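PDB 2EO0: hypothetical protein ST1444 from Sulfolobus tokodaii, which probably cuts four-way DNA junctions (Holliday junctions) by paired nicks in opposing strands during genetic recombination, as a magnesium-dependent endonuclease. Local coordinates for residues H42-I47 with E76-F81; A48-V53 with S137-T142; Y69-Q74 with G112-I117; M98-K103 with E120-G125. All coordinates share one frame; numbering follows the deposited sequence.

Contact 1: H42-I47 with E76-F81; sequences HVPDII and EGIREF
Pro44 sets its CD atom squarely over the ring of Phe81. Pro44 CD lies 3.7 Å from the centroid of the Phe81 ring and only 14° off the ring normal, a CH-pi contact centred on the face. CG of the proline follows over the CD1 side of the same ring. Farther along, Ile47 CD1 comes within 3.9 Å of Phe81 CZ, its side chain running at about a right angle to that of the phenylalanine. Phe81 reaches both because its CG is anti to the backbone N (chi1 -179°). Between the two ends of the contact, Ile78 CG2 lies 3.5 Å from His42 C. The contact joins helix 72-85 to the chain leading into strand 46-50. That chain carries Asp45, a probable magnesium ligand of this PD-(D/E)XK-type nuclease. A classic beta bulge sets Asp45 and Ile46 together opposite Ile57. An alanine in place of Phe81 would probably leave Pro44 and Ile47 without their aromatic cover and open a gap between helix and strand. The His42 ring, by contrast, is more loosely held and partly exposed. There Gly77 CA sits over the imidazole face, offset toward the rim, 4.0 Å from the His42 ring centroid and 26° off the normal. A CB on Gly77 would run into His42 ND1. Phe81 also packs on Ala28 of the second subunit.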
loop_
_atom_site.group_PDB
_atom_site.type_symbol
_atom_site.label_atom_id
_atom_site.label_comp_id
_atom_site.label_asym_id
_atom_site.label_seq_id
_atom_site.Cartn_x
_atom_site.Cartn_y
_atom_site.Cartn_z
ATOM N N HIS A 42 11.885 1.792 -8.967
ATOM C CA HIS A 42 11.723 2.640 -7.790
ATOM C C HIS A 42 10.453 2.369 -7.005
ATOM O O HIS A 42 10.066 3.168 -6.162
ATOM C CB HIS A 42 11.813 4.116 -8.157
ATOM C CG HIS A 42 13.146 4.496 -8.705
ATOM N ND1 HIS A 42 13.504 5.797 -8.962
ATOM C CD2 HIS A 42 14.213 3.736 -9.038
ATOM C CE1 HIS A 42 14.737 5.822 -9.429
ATOM N NE2 HIS A 42 15.188 4.585 -9.483
ATOM N N VAL A 43 9.809 1.237 -7.280
ATOM C CA VAL A 43 8.615 0.851 -6.536
ATOM C C VAL A 43 8.956 -0.400 -5.730
ATOM O O VAL A 43 9.469 -1.377 -6.285
ATOM C CB VAL A 43 7.429 0.541 -7.480
ATOM C CG1 VAL A 43 7.077 1.791 -8.321
ATOM C CG2 VAL A 43 7.795 -0.639 -8.395
ATOM N N PRO A 44 8.704 -0.387 -4.410
ATOM C CA PRO A 44 9.006 -1.576 -3.586
ATOM C C PRO A 44 8.396 -2.821 -4.239
ATOM O O PRO A 44 7.311 -2.762 -4.832
ATOM C CB PRO A 44 8.351 -1.253 -2.245
ATOM C CG PRO A 44 8.478 0.236 -2.161
ATOM C CD PRO A 44 8.125 0.687 -3.596
ATOM N N ASP A 45 9.085 -3.949 -4.140
ATOM C CA ASP A 45 8.581 -5.157 -4.781
ATOM C C ASP A 45 7.312 -5.651 -4.160
ATOM O O ASP A 45 6.458 -6.240 -4.833
ATOM C CB ASP A 45 9.632 -6.264 -4.730
ATOM C CG ASP A 45 10.927 -5.842 -5.375
ATOM O OD1 ASP A 45 10.853 -4.978 -6.288
ATOM O OD2 ASP A 45 11.994 -6.363 -4.977
ATOM N N ILE A 46 7.196 -5.403 -2.860
ATOM C CA ILE A 46 6.041 -5.836 -2.111
ATOM C C ILE A 46 5.521 -4.714 -1.254
ATOM O O ILE A 46 6.278 -4.039 -0.573
ATOM C CB ILE A 46 6.391 -7.005 -1.157
ATOM C CG1 ILE A 46 6.893 -8.212 -1.965
ATOM C CG2 ILE A 46 5.153 -7.370 -0.306
ATOM C CD1 ILE A 46 7.440 -9.305 -1.099
ATOM N N ILE A 47 4.211 -4.544 -1.283
ATOM C CA ILE A 47 3.558 -3.538 -0.482
ATOM C C ILE A 47 2.535 -4.317 0.304
ATOM O O ILE A 47 1.622 -4.919 -0.270
ATOM C CB ILE A 47 2.874 -2.477 -1.366
ATOM C CG1 ILE A 47 3.946 -1.678 -2.100
ATOM C CG2 ILE A 47 1.979 -1.612 -0.516
ATOM C CD1 ILE A 47 3.418 -0.595 -2.983
ATOM N N GLU A 76 17.647 5.336 -3.502
ATOM C CA GLU A 76 17.093 6.625 -3.152
ATOM C C GLU A 76 15.656 6.739 -3.648
ATOM O O GLU A 76 14.829 7.383 -3.002
ATOM C CB GLU A 76 17.979 7.740 -3.710
ATOM C CG GLU A 76 19.372 7.713 -3.097
ATOM C CD GLU A 76 20.311 8.749 -3.679
ATOM O OE1 GLU A 76 20.112 9.162 -4.843
ATOM O OE2 GLU A 76 21.262 9.140 -2.975
ATOM N N GLY A 77 15.361 6.087 -4.773
ATOM C CA GLY A 77 14.014 6.093 -5.328
ATOM C C GLY A 77 12.986 5.366 -4.452
ATOM O O GLY A 77 11.983 5.954 -4.058
ATOM N N ILE A 78 13.212 4.095 -4.139
ATOM C CA ILE A 78 12.263 3.380 -3.302
ATOM C C ILE A 78 12.185 4.058 -1.936
ATOM O O ILE A 78 11.187 3.950 -1.233
ATOM C CB ILE A 78 12.641 1.890 -3.135
ATOM C CG1 ILE A 78 14.095 1.763 -2.727
ATOM C CG2 ILE A 78 12.442 1.151 -4.437
ATOM C CD1 ILE A 78 14.646 0.331 -2.858
ATOM N N ARG A 79 13.247 4.764 -1.573
ATOM C CA ARG A 79 13.301 5.494 -0.315
ATOM C C ARG A 79 12.351 6.713 -0.347
ATOM O O ARG A 79 11.705 7.047 0.649
ATOM C CB ARG A 79 14.738 5.935 -0.091
ATOM C CG ARG A 79 15.058 6.571 1.241
ATOM C CD ARG A 79 16.578 6.557 1.443
ATOM N NE ARG A 79 17.047 5.271 1.958
ATOM C CZ ARG A 79 18.328 4.917 2.041
ATOM N NH1 ARG A 79 19.276 5.748 1.624
ATOM N NH2 ARG A 79 18.665 3.753 2.590
ATOM N N GLU A 80 12.272 7.374 -1.496
ATOM C CA GLU A 80 11.403 8.531 -1.654
ATOM C C GLU A 80 9.933 8.064 -1.656
ATOM O O GLU A 80 9.025 8.753 -1.189
ATOM C CB GLU A 80 11.738 9.252 -2.968
ATOM C CG GLU A 80 11.103 10.622 -3.096
ATOM C CD GLU A 80 11.292 11.470 -1.846
ATOM O OE1 GLU A 80 12.459 11.647 -1.408
ATOM O OE2 GLU A 80 10.271 11.961 -1.303
ATOM N N PHE A 81 9.719 6.880 -2.205
ATOM C CA PHE A 81 8.404 6.297 -2.242
ATOM C C PHE A 81 8.010 5.963 -0.793
ATOM O O PHE A 81 6.854 6.110 -0.384
ATOM C CB PHE A 81 8.456 5.043 -3.107
ATOM C CG PHE A 81 7.148 4.349 -3.241
ATOM C CD1 PHE A 81 6.596 3.671 -2.163
ATOM C CD2 PHE A 81 6.473 4.361 -4.449
ATOM C CE1 PHE A 81 5.389 3.013 -2.290
ATOM C CE2 PHE A 81 5.253 3.699 -4.584
ATOM C CZ PHE A 81 4.718 3.028 -3.504
#

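Contact 2: A48-V53 with S137-T142; sequences ALKSGV and SKISRT
Lys138 O is gripped by two donors of Thr142, one turn farther along helix 128-143, and Val53 CG2 rests 4.0 Å from this same Lys138 O. Thr142 N bonds to Lys138 O at 3.2 Å, and Thr142 OG1 bonds to Lys138 O at 3.1 Å. The hydroxyl comes in at a C=O...donor angle of 153°, tilted 15° from the carbonyl plane. This ties the threonine side chain to its own helix. Between the two segments the packing is mostly apolar. Val53 CG2 points at the helix because it lies anti to the carbonyl carbon while CG1 is anti to the backbone N (chi1 171°). Val53 CG2 meets Ile139 CG1 at 4.0 Å, the two side chains passing at a slant. Ile139 reaches on to the turn, where Ile139 CD1 lies 3.8 Å from Ser51 OG and close to Ser51 CB. Ile139 CD1 also touches Lys50 CG at 4.0 Å, crossing the extended lysine chain at about a right angle. Lys50 NZ goes on to Lys25 O and to the carboxylate of Glu136. Lys138 aims its own amine at Glu88, in a salt bridge. Backbone bonds from Ser51 and Gly52 reach the second subunit, so the turn also lies at the subunit interface. The residues from Lys50 to Val53 form a type I' turn, closed by Val53 N to Lys50 O at 2.9 Å: a tight beta hairpin between strands 46-50 and 53-61, packed against the C-terminal helix.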
loop_
_atom_site.group_PDB
_atom_site.type_symbol
_atom_site.label_atom_id
_atom_site.label_comp_id
_atom_site.label_asym_id
_atom_site.label_seq_id
_atom_site.Cartn_x
_atom_site.Cartn_y
_atom_site.Cartn_z
ATOM N N ALA A 48 2.698 -4.299 1.619
ATOM C CA ALA A 48 1.821 -5.050 2.510
ATOM C C ALA A 48 1.137 -4.149 3.554
ATOM O O ALA A 48 1.803 -3.419 4.285
ATOM C CB ALA A 48 2.638 -6.159 3.201
ATOM N N LEU A 49 -0.196 -4.226 3.615
ATOM C CA LEU A 49 -0.976 -3.420 4.546
ATOM C C LEU A 49 -1.766 -4.278 5.526
ATOM O O LEU A 49 -2.279 -5.350 5.186
ATOM C CB LEU A 49 -1.970 -2.531 3.779
ATOM C CG LEU A 49 -1.496 -2.034 2.413
ATOM C CD1 LEU A 49 -2.715 -1.698 1.538
ATOM C CD2 LEU A 49 -0.568 -0.846 2.596
ATOM N N LYS A 50 -1.852 -3.793 6.752
ATOM C CA LYS A 50 -2.601 -4.496 7.750
ATOM C C LYS A 50 -2.927 -3.572 8.900
ATOM O O LYS A 50 -2.032 -2.994 9.520
ATOM C CB LYS A 50 -1.834 -5.720 8.278
ATOM C CG LYS A 50 -2.667 -6.519 9.297
ATOM C CD LYS A 50 -1.995 -7.818 9.768
ATOM C CE LYS A 50 -2.908 -8.552 10.770
ATOM N NZ LYS A 50 -2.377 -9.886 11.198
ATOM N N SER A 51 -4.218 -3.424 9.168
ATOM C CA SER A 51 -4.669 -2.596 10.278
ATOM C C SER A 51 -4.104 -1.174 10.298
ATOM O O SER A 51 -3.795 -0.647 11.343
ATOM C CB SER A 51 -4.329 -3.316 11.587
ATOM O OG SER A 51 -4.661 -4.709 11.503
ATOM N N GLY A 52 -3.992 -0.527 9.144
ATOM C CA GLY A 52 -3.456 0.817 9.156
ATOM C C GLY A 52 -1.931 0.918 9.113
ATOM O O GLY A 52 -1.406 2.036 9.001
ATOM N N VAL A 53 -1.202 -0.198 9.221
ATOM C CA VAL A 53 0.261 -0.125 9.143
ATOM C C VAL A 53 0.723 -0.501 7.731
ATOM O O VAL A 53 0.214 -1.438 7.113
ATOM C CB VAL A 53 0.955 -1.031 10.209
ATOM C CG1 VAL A 53 2.473 -1.094 9.962
ATOM C CG2 VAL A 53 0.707 -0.466 11.602
ATOM N N SER A 137 3.503 -5.659 16.638
ATOM C CA SER A 137 3.749 -4.768 17.759
ATOM C C SER A 137 3.541 -3.318 17.361
ATOM O O SER A 137 3.287 -2.467 18.214
ATOM C CB SER A 137 5.164 -4.969 18.329
ATOM O OG SER A 137 6.161 -4.328 17.545
ATOM N N LYS A 138 3.644 -3.034 16.063
ATOM C CA LYS A 138 3.438 -1.677 15.564
ATOM C C LYS A 138 1.954 -1.400 15.448
ATOM O O LYS A 138 1.512 -0.256 15.552
ATOM C CB LYS A 138 4.141 -1.475 14.219
ATOM C CG LYS A 138 5.644 -1.224 14.387
ATOM C CD LYS A 138 6.253 -0.551 13.161
ATOM C CE LYS A 138 5.583 0.807 12.849
ATOM N NZ LYS A 138 6.112 1.442 11.604
ATOM N N ILE A 139 1.186 -2.459 15.230
ATOM C CA ILE A 139 -0.255 -2.343 15.166
ATOM C C ILE A 139 -0.712 -2.036 16.572
ATOM O O ILE A 139 -1.481 -1.111 16.797
ATOM C CB ILE A 139 -0.899 -3.649 14.733
ATOM C CG1 ILE A 139 -0.597 -3.885 13.246
ATOM C CG2 ILE A 139 -2.398 -3.621 15.060
ATOM C CD1 ILE A 139 -1.103 -5.193 12.697
ATOM N N SER A 140 -0.210 -2.810 17.529
ATOM C CA SER A 140 -0.574 -2.620 18.928
ATOM C C SER A 140 -0.243 -1.209 19.373
ATOM O O SER A 140 -1.020 -0.585 20.092
ATOM C CB SER A 140 0.165 -3.623 19.813
ATOM O OG SER A 140 -0.236 -4.947 19.524
ATOM N N ARG A 141 0.918 -0.717 18.954
ATOM C CA ARG A 141 1.356 0.630 19.291
ATOM C C ARG A 141 0.264 1.626 18.879
ATOM O O ARG A 141 -0.118 2.541 19.621
ATOM C CB ARG A 141 2.655 0.934 18.541
ATOM C CG ARG A 141 3.139 2.370 18.672
ATOM C CD ARG A 141 4.407 2.609 17.876
ATOM N NE ARG A 141 5.496 1.747 18.326
ATOM C CZ ARG A 141 6.784 1.956 18.053
ATOM N NH1 ARG A 141 7.150 3.007 17.328
ATOM N NH2 ARG A 141 7.709 1.116 18.513
ATOM N N THR A 142 -0.240 1.422 17.676
ATOM C CA THR A 142 -1.274 2.266 17.112
ATOM C C THR A 142 -2.546 2.314 17.961
ATOM O O THR A 142 -3.175 3.364 18.075
ATOM C CB THR A 142 -1.614 1.775 15.682
ATOM O OG1 THR A 142 -0.478 1.989 14.828
ATOM C CG2 THR A 142 -2.819 2.505 15.136
#

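Contact 3: Y69-Q74 with G112-I117; sequences YIEKEQ and GGNYAI
Ile70 and Tyr115 bond to each other twice through their backbones, as a hydrogen-bonded antiparallel pair. Ile70 N gives to Tyr115 O at 2.7 Å with a nearly straight angle of 170°. Tyr115 N returns a bond to Ile70 O at 2.9 Å. Tyr69 CA lies 3.4 Å from Tyr115 O, a CA-H...O contact. On the side of the sheet that carries Ile70 and Tyr115, Ile70 CG2 presses against Tyr115 CB at 3.3 Å. On the other side, Tyr69 CD1 lies 3.6 Å from Ala116 CB, in a non-hydrogen-bonded pair. Glu71 is the N-cap of helix 72-85. Glu71 OE2 accepts from Glu73 N at 2.6 Å and Glu71 OE1 from Gln74 N, both from above the carboxylate plane. The Glu71 chain bends at chi2 (-85°) to fold back over these amides. Gly113 O lies 3.3 Å from Lys72 CB and accepts from Gln109 NE2. Glu76 serves two groups, Tyr115 OH by a hydrogen bond and Lys72 NZ by a salt bridge. Strand 68-70 thus forms one edge of a three-stranded antiparallel sheet, with 115-117 in the middle and 108-109 beyond, and helix 72-85 follows that edge strand after Glu71 alone.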
loop_
_atom_site.group_PDB
_atom_site.type_symbol
_atom_site.label_atom_id
_atom_site.label_comp_id
_atom_site.label_asym_id
_atom_site.label_seq_id
_atom_site.Cartn_x
_atom_site.Cartn_y
_atom_site.Cartn_z
ATOM N N TYR A 69 25.238 -5.106 -2.053
ATOM C CA TYR A 69 25.214 -3.771 -2.618
ATOM C C TYR A 69 23.908 -3.454 -3.301
ATOM O O TYR A 69 23.362 -4.273 -4.026
ATOM C CB TYR A 69 26.345 -3.628 -3.638
ATOM C CG TYR A 69 27.705 -3.426 -3.016
ATOM C CD1 TYR A 69 28.106 -2.164 -2.570
ATOM C CD2 TYR A 69 28.593 -4.492 -2.863
ATOM C CE1 TYR A 69 29.366 -1.964 -1.983
ATOM C CE2 TYR A 69 29.856 -4.307 -2.276
ATOM C CZ TYR A 69 30.234 -3.039 -1.840
ATOM O OH TYR A 69 31.476 -2.838 -1.270
ATOM N N ILE A 70 23.401 -2.253 -3.061
ATOM C CA ILE A 70 22.189 -1.819 -3.723
ATOM C C ILE A 70 22.507 -0.483 -4.386
ATOM O O ILE A 70 23.060 0.415 -3.762
ATOM C CB ILE A 70 21.049 -1.673 -2.734
ATOM C CG1 ILE A 70 19.784 -1.230 -3.468
ATOM C CG2 ILE A 70 21.445 -0.694 -1.655
ATOM C CD1 ILE A 70 18.530 -1.347 -2.645
ATOM N N GLU A 71 22.181 -0.391 -5.670
ATOM C CA GLU A 71 22.429 0.790 -6.500
ATOM C C GLU A 71 21.813 2.087 -5.977
ATOM O O GLU A 71 20.633 2.141 -5.600
ATOM C CB GLU A 71 21.944 0.501 -7.923
ATOM C CG GLU A 71 22.360 1.509 -8.978
ATOM C CD GLU A 71 21.426 2.689 -9.052
ATOM O OE1 GLU A 71 20.201 2.470 -9.121
ATOM O OE2 GLU A 71 21.910 3.832 -9.056
ATOM N N LYS A 72 22.638 3.128 -5.983
ATOM C CA LYS A 72 22.288 4.457 -5.499
ATOM C C LYS A 72 20.916 5.017 -5.896
ATOM O O LYS A 72 20.085 5.332 -5.027
ATOM C CB LYS A 72 23.384 5.426 -5.932
ATOM C CG LYS A 72 23.172 6.873 -5.572
ATOM C CD LYS A 72 24.126 7.739 -6.386
ATOM C CE LYS A 72 24.030 9.217 -6.009
ATOM N NZ LYS A 72 22.670 9.804 -6.271
ATOM N N GLU A 73 20.689 5.155 -7.201
ATOM C CA GLU A 73 19.448 5.706 -7.715
ATOM C C GLU A 73 18.231 4.871 -7.369
ATOM O O GLU A 73 17.164 5.415 -7.102
ATOM C CB GLU A 73 19.547 5.909 -9.231
ATOM C CG GLU A 73 20.106 7.285 -9.614
ATOM C CD GLU A 73 20.405 7.453 -11.106
ATOM O OE1 GLU A 73 19.687 6.897 -11.975
ATOM O OE2 GLU A 73 21.365 8.185 -11.409
ATOM N N GLN A 74 18.387 3.551 -7.375
ATOM C CA GLN A 74 17.294 2.663 -7.033
ATOM C C GLN A 74 16.985 2.753 -5.540
ATOM O O GLN A 74 15.821 2.732 -5.140
ATOM C CB GLN A 74 17.638 1.220 -7.402
ATOM C CG GLN A 74 16.786 0.172 -6.666
ATOM C CD GLN A 74 16.989 -1.226 -7.212
ATOM O OE1 GLN A 74 17.544 -2.096 -6.549
ATOM N NE2 GLN A 74 16.542 -1.441 -8.437
ATOM N N GLY A 112 31.713 5.103 -2.880
ATOM C CA GLY A 112 31.312 5.290 -4.264
ATOM C C GLY A 112 29.935 5.899 -4.487
ATOM O O GLY A 112 29.681 6.451 -5.562
ATOM N N GLY A 113 29.041 5.784 -3.501
ATOM C CA GLY A 113 27.709 6.369 -3.627
ATOM C C GLY A 113 26.536 5.400 -3.519
ATOM O O GLY A 113 25.376 5.803 -3.383
ATOM N N ASN A 114 26.825 4.109 -3.599
ATOM C CA ASN A 114 25.754 3.143 -3.499
ATOM C C ASN A 114 25.527 2.828 -2.035
ATOM O O ASN A 114 26.085 3.477 -1.158
ATOM C CB ASN A 114 26.098 1.886 -4.293
ATOM C CG ASN A 114 26.493 2.203 -5.712
ATOM O OD1 ASN A 114 27.678 2.275 -6.034
ATOM N ND2 ASN A 114 25.499 2.422 -6.571
ATOM N N TYR A 115 24.700 1.832 -1.771
ATOM C CA TYR A 115 24.389 1.478 -0.409
ATOM C C TYR A 115 24.692 0.023 -0.210
ATOM O O TYR A 115 24.547 -0.784 -1.131
ATOM C CB TYR A 115 22.923 1.775 -0.128
ATOM C CG TYR A 115 22.607 3.251 -0.226
ATOM C CD1 TYR A 115 22.697 4.073 0.880
ATOM C CD2 TYR A 115 22.302 3.836 -1.450
ATOM C CE1 TYR A 115 22.497 5.447 0.766
ATOM C CE2 TYR A 115 22.109 5.174 -1.570
ATOM C CZ TYR A 115 22.206 5.987 -0.469
ATOM O OH TYR A 115 22.027 7.356 -0.608
ATOM N N ALA A 116 25.131 -0.310 0.999
ATOM C CA ALA A 116 25.483 -1.680 1.298
ATOM C C ALA A 116 25.361 -2.030 2.753
ATOM O O ALA A 116 25.281 -1.168 3.631
ATOM C CB ALA A 116 26.896 -1.974 0.817
ATOM N N ILE A 117 25.348 -3.333 2.976
ATOM C CA ILE A 117 25.226 -3.906 4.292
ATOM C C ILE A 117 26.037 -5.201 4.196
ATOM O O ILE A 117 26.031 -5.878 3.150
ATOM C CB ILE A 117 23.712 -4.177 4.617
ATOM C CG1 ILE A 117 23.559 -4.762 6.021
ATOM C CG2 ILE A 117 23.067 -5.070 3.544
ATOM C CD1 ILE A 117 23.610 -3.695 7.132
#

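Contact 4: M98-K103 with E120-G125; sequences MLRFIK and ETVEKG
Arg100 runs the start of its side chain past the oxygen of Val122, with Arg100 CG a tight 3.0 Å from Val122 O. Arg100 CB leans on Val122 CG1 at 3.7 Å. The chain bends at chi2 (-76°), which carries the guanidinium past the end of helix 119-123. There Glu123 O stands over one face of the group. Glu123 O is 2.9 Å from Arg100 NH1, but the angle is too poor for a hydrogen bond. Gly125 O lies in the guanidinium plane, at its edge, and takes a weak bond of 3.5 Å from Arg100 NH1. Farther along strand 98-103, Ile102 CG2 rests 4.0 Å from Gly125 CA. A CB on this glycine would clash with that methyl. Ile102 CD1 and Val122 CG2 meet more loosely, at 4.2 Å, and both side chains also pack on Ile117. At the other end of the strand, Met98 SD approaches Glu123 CA at 4.2 Å. Phe101 and Met126 are joined by backbone hydrogen bonding. The short helix thus packs on the edge strand of the main sheet. A leucine in place of Arg100 would probably leave the carbonyls of Glu123 and Gly125 without a positive neighbour where the helix ends. The chemistry is that of a cation among carbonyl oxygens at and just beyond a helix end, where partial negative charge would be expected to attract it.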
loop_
_atom_site.group_PDB
_atom_site.type_symbol
_atom_site.label_atom_id
_atom_site.label_comp_id
_atom_site.label_asym_id
_atom_site.label_seq_id
_atom_site.Cartn_x
_atom_site.Cartn_y
_atom_site.Cartn_z
ATOM N N MET A 98 18.802 -19.369 3.184
ATOM C CA MET A 98 17.984 -18.591 4.113
ATOM C C MET A 98 17.431 -17.270 3.554
ATOM O O MET A 98 17.967 -16.696 2.583
ATOM C CB MET A 98 18.762 -18.326 5.418
ATOM C CG MET A 98 19.987 -17.427 5.262
ATOM S SD MET A 98 20.720 -16.952 6.869
ATOM C CE MET A 98 21.708 -18.408 7.198
ATOM N N LEU A 99 16.339 -16.825 4.183
ATOM C CA LEU A 99 15.633 -15.595 3.848
ATOM C C LEU A 99 15.668 -14.652 5.044
ATOM O O LEU A 99 15.254 -15.010 6.150
ATOM C CB LEU A 99 14.187 -15.908 3.495
ATOM C CG LEU A 99 13.211 -14.738 3.308
ATOM C CD1 LEU A 99 13.545 -13.911 2.026
ATOM C CD2 LEU A 99 11.799 -15.337 3.237
ATOM N N ARG A 100 16.142 -13.437 4.817
ATOM C CA ARG A 100 16.240 -12.458 5.886
ATOM C C ARG A 100 15.701 -11.079 5.512
ATOM O O ARG A 100 15.614 -10.728 4.335
ATOM C CB ARG A 100 17.692 -12.318 6.312
ATOM C CG ARG A 100 18.301 -13.602 6.737
ATOM C CD ARG A 100 17.834 -13.988 8.097
ATOM N NE ARG A 100 18.045 -15.415 8.260
ATOM C CZ ARG A 100 18.236 -16.017 9.421
ATOM N NH1 ARG A 100 18.235 -15.298 10.542
ATOM N NH2 ARG A 100 18.462 -17.329 9.448
ATOM N N PHE A 101 15.386 -10.305 6.545
ATOM C CA PHE A 101 14.848 -8.962 6.411
ATOM C C PHE A 101 15.481 -8.035 7.419
ATOM O O PHE A 101 15.546 -8.360 8.591
ATOM C CB PHE A 101 13.341 -8.975 6.711
ATOM C CG PHE A 101 12.564 -9.897 5.841
ATOM C CD1 PHE A 101 12.071 -9.461 4.624
ATOM C CD2 PHE A 101 12.366 -11.227 6.219
ATOM C CE1 PHE A 101 11.382 -10.349 3.783
ATOM C CE2 PHE A 101 11.689 -12.115 5.397
ATOM C CZ PHE A 101 11.195 -11.680 4.178
ATOM N N ILE A 102 15.922 -6.873 6.972
ATOM C CA ILE A 102 16.462 -5.872 7.885
ATOM C C ILE A 102 15.785 -4.555 7.523
ATOM O O ILE A 102 15.196 -4.437 6.442
ATOM C CB ILE A 102 17.974 -5.691 7.710
ATOM C CG1 ILE A 102 18.287 -5.510 6.229
ATOM C CG2 ILE A 102 18.723 -6.886 8.302
ATOM C CD1 ILE A 102 19.694 -5.044 5.967
ATOM N N LYS A 103 15.847 -3.576 8.424
ATOM C CA LYS A 103 15.272 -2.258 8.142
ATOM C C LYS A 103 16.137 -1.663 7.041
ATOM O O LYS A 103 17.367 -1.726 7.098
ATOM C CB LYS A 103 15.348 -1.330 9.355
ATOM C CG LYS A 103 14.265 -1.510 10.387
ATOM C CD LYS A 103 14.550 -0.617 11.591
ATOM C CE LYS A 103 13.289 -0.319 12.427
ATOM N NZ LYS A 103 12.546 -1.530 12.893
ATOM N N GLU A 120 26.937 -10.361 7.068
ATOM C CA GLU A 120 26.908 -10.768 8.459
ATOM C C GLU A 120 25.610 -10.275 9.087
ATOM O O GLU A 120 24.872 -11.039 9.726
ATOM C CB GLU A 120 28.093 -10.153 9.216
ATOM C CG GLU A 120 29.460 -10.545 8.666
ATOM C CD GLU A 120 29.551 -10.439 7.135
ATOM O OE1 GLU A 120 29.524 -9.316 6.592
ATOM O OE2 GLU A 120 29.643 -11.496 6.475
ATOM N N THR A 121 25.337 -8.992 8.889
ATOM C CA THR A 121 24.164 -8.353 9.466
ATOM C C THR A 121 22.859 -8.979 8.998
ATOM O O THR A 121 21.955 -9.237 9.791
ATOM C CB THR A 121 24.192 -6.880 9.124
ATOM O OG1 THR A 121 25.525 -6.404 9.340
ATOM C CG2 THR A 121 23.208 -6.091 9.998
ATOM N N VAL A 122 22.781 -9.229 7.701
ATOM C CA VAL A 122 21.612 -9.841 7.095
ATOM C C VAL A 122 21.373 -11.234 7.681
ATOM O O VAL A 122 20.240 -11.618 7.975
ATOM C CB VAL A 122 21.823 -9.927 5.565
ATOM C CG1 VAL A 122 20.734 -10.764 4.903
ATOM C CG2 VAL A 122 21.866 -8.516 4.989
ATOM N N GLU A 123 22.442 -11.995 7.860
ATOM C CA GLU A 123 22.285 -13.336 8.396
ATOM C C GLU A 123 21.663 -13.272 9.775
ATOM O O GLU A 123 20.863 -14.127 10.142
ATOM C CB GLU A 123 23.631 -14.044 8.483
ATOM C CG GLU A 123 24.377 -14.117 7.180
ATOM C CD GLU A 123 25.586 -15.003 7.276
ATOM O OE1 GLU A 123 26.347 -14.870 8.261
ATOM O OE2 GLU A 123 25.774 -15.826 6.361
ATOM N N LYS A 124 22.036 -12.245 10.530
ATOM C CA LYS A 124 21.531 -12.060 11.884
ATOM C C LYS A 124 20.241 -11.237 11.860
ATOM O O LYS A 124 19.693 -10.878 12.904
ATOM C CB LYS A 124 22.602 -11.374 12.739
ATOM C CG LYS A 124 22.179 -11.016 14.158
ATOM C CD LYS A 124 23.056 -9.887 14.685
ATOM C CE LYS A 124 22.663 -9.447 16.093
ATOM N NZ LYS A 124 23.492 -8.276 16.521
ATOM N N GLY A 125 19.754 -10.949 10.658
ATOM C CA GLY A 125 18.529 -10.184 10.522
ATOM C C GLY A 125 17.341 -11.009 10.975
ATOM O O GLY A 125 17.515 -12.075 11.559
#

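Contacts 1 and 2 share strand 46-50, with centres about 19 Å apart, and both touch the second subunit. Contact 1 also shares helix 72-85 with contact 3. The two touch where His42 packs on Glu73 and Gln74, their centres about 14 Å apart. Contact 4 joins contact 3 through Ile117, which touches Ile102 and Val122. Contacts 2 and 3 lie on opposite sides of the chain's centre, their centres about 29 Å apart. Along the chain, contact 1 closes before contact 4 opens, while contacts 3 and 4 interleave and both fall within the span of contact 2. Contacts 1, 2 and 4 all reach the five-stranded sheet, beside which the probable magnesium ligands Glu15, Asp45 and Glu58 gather.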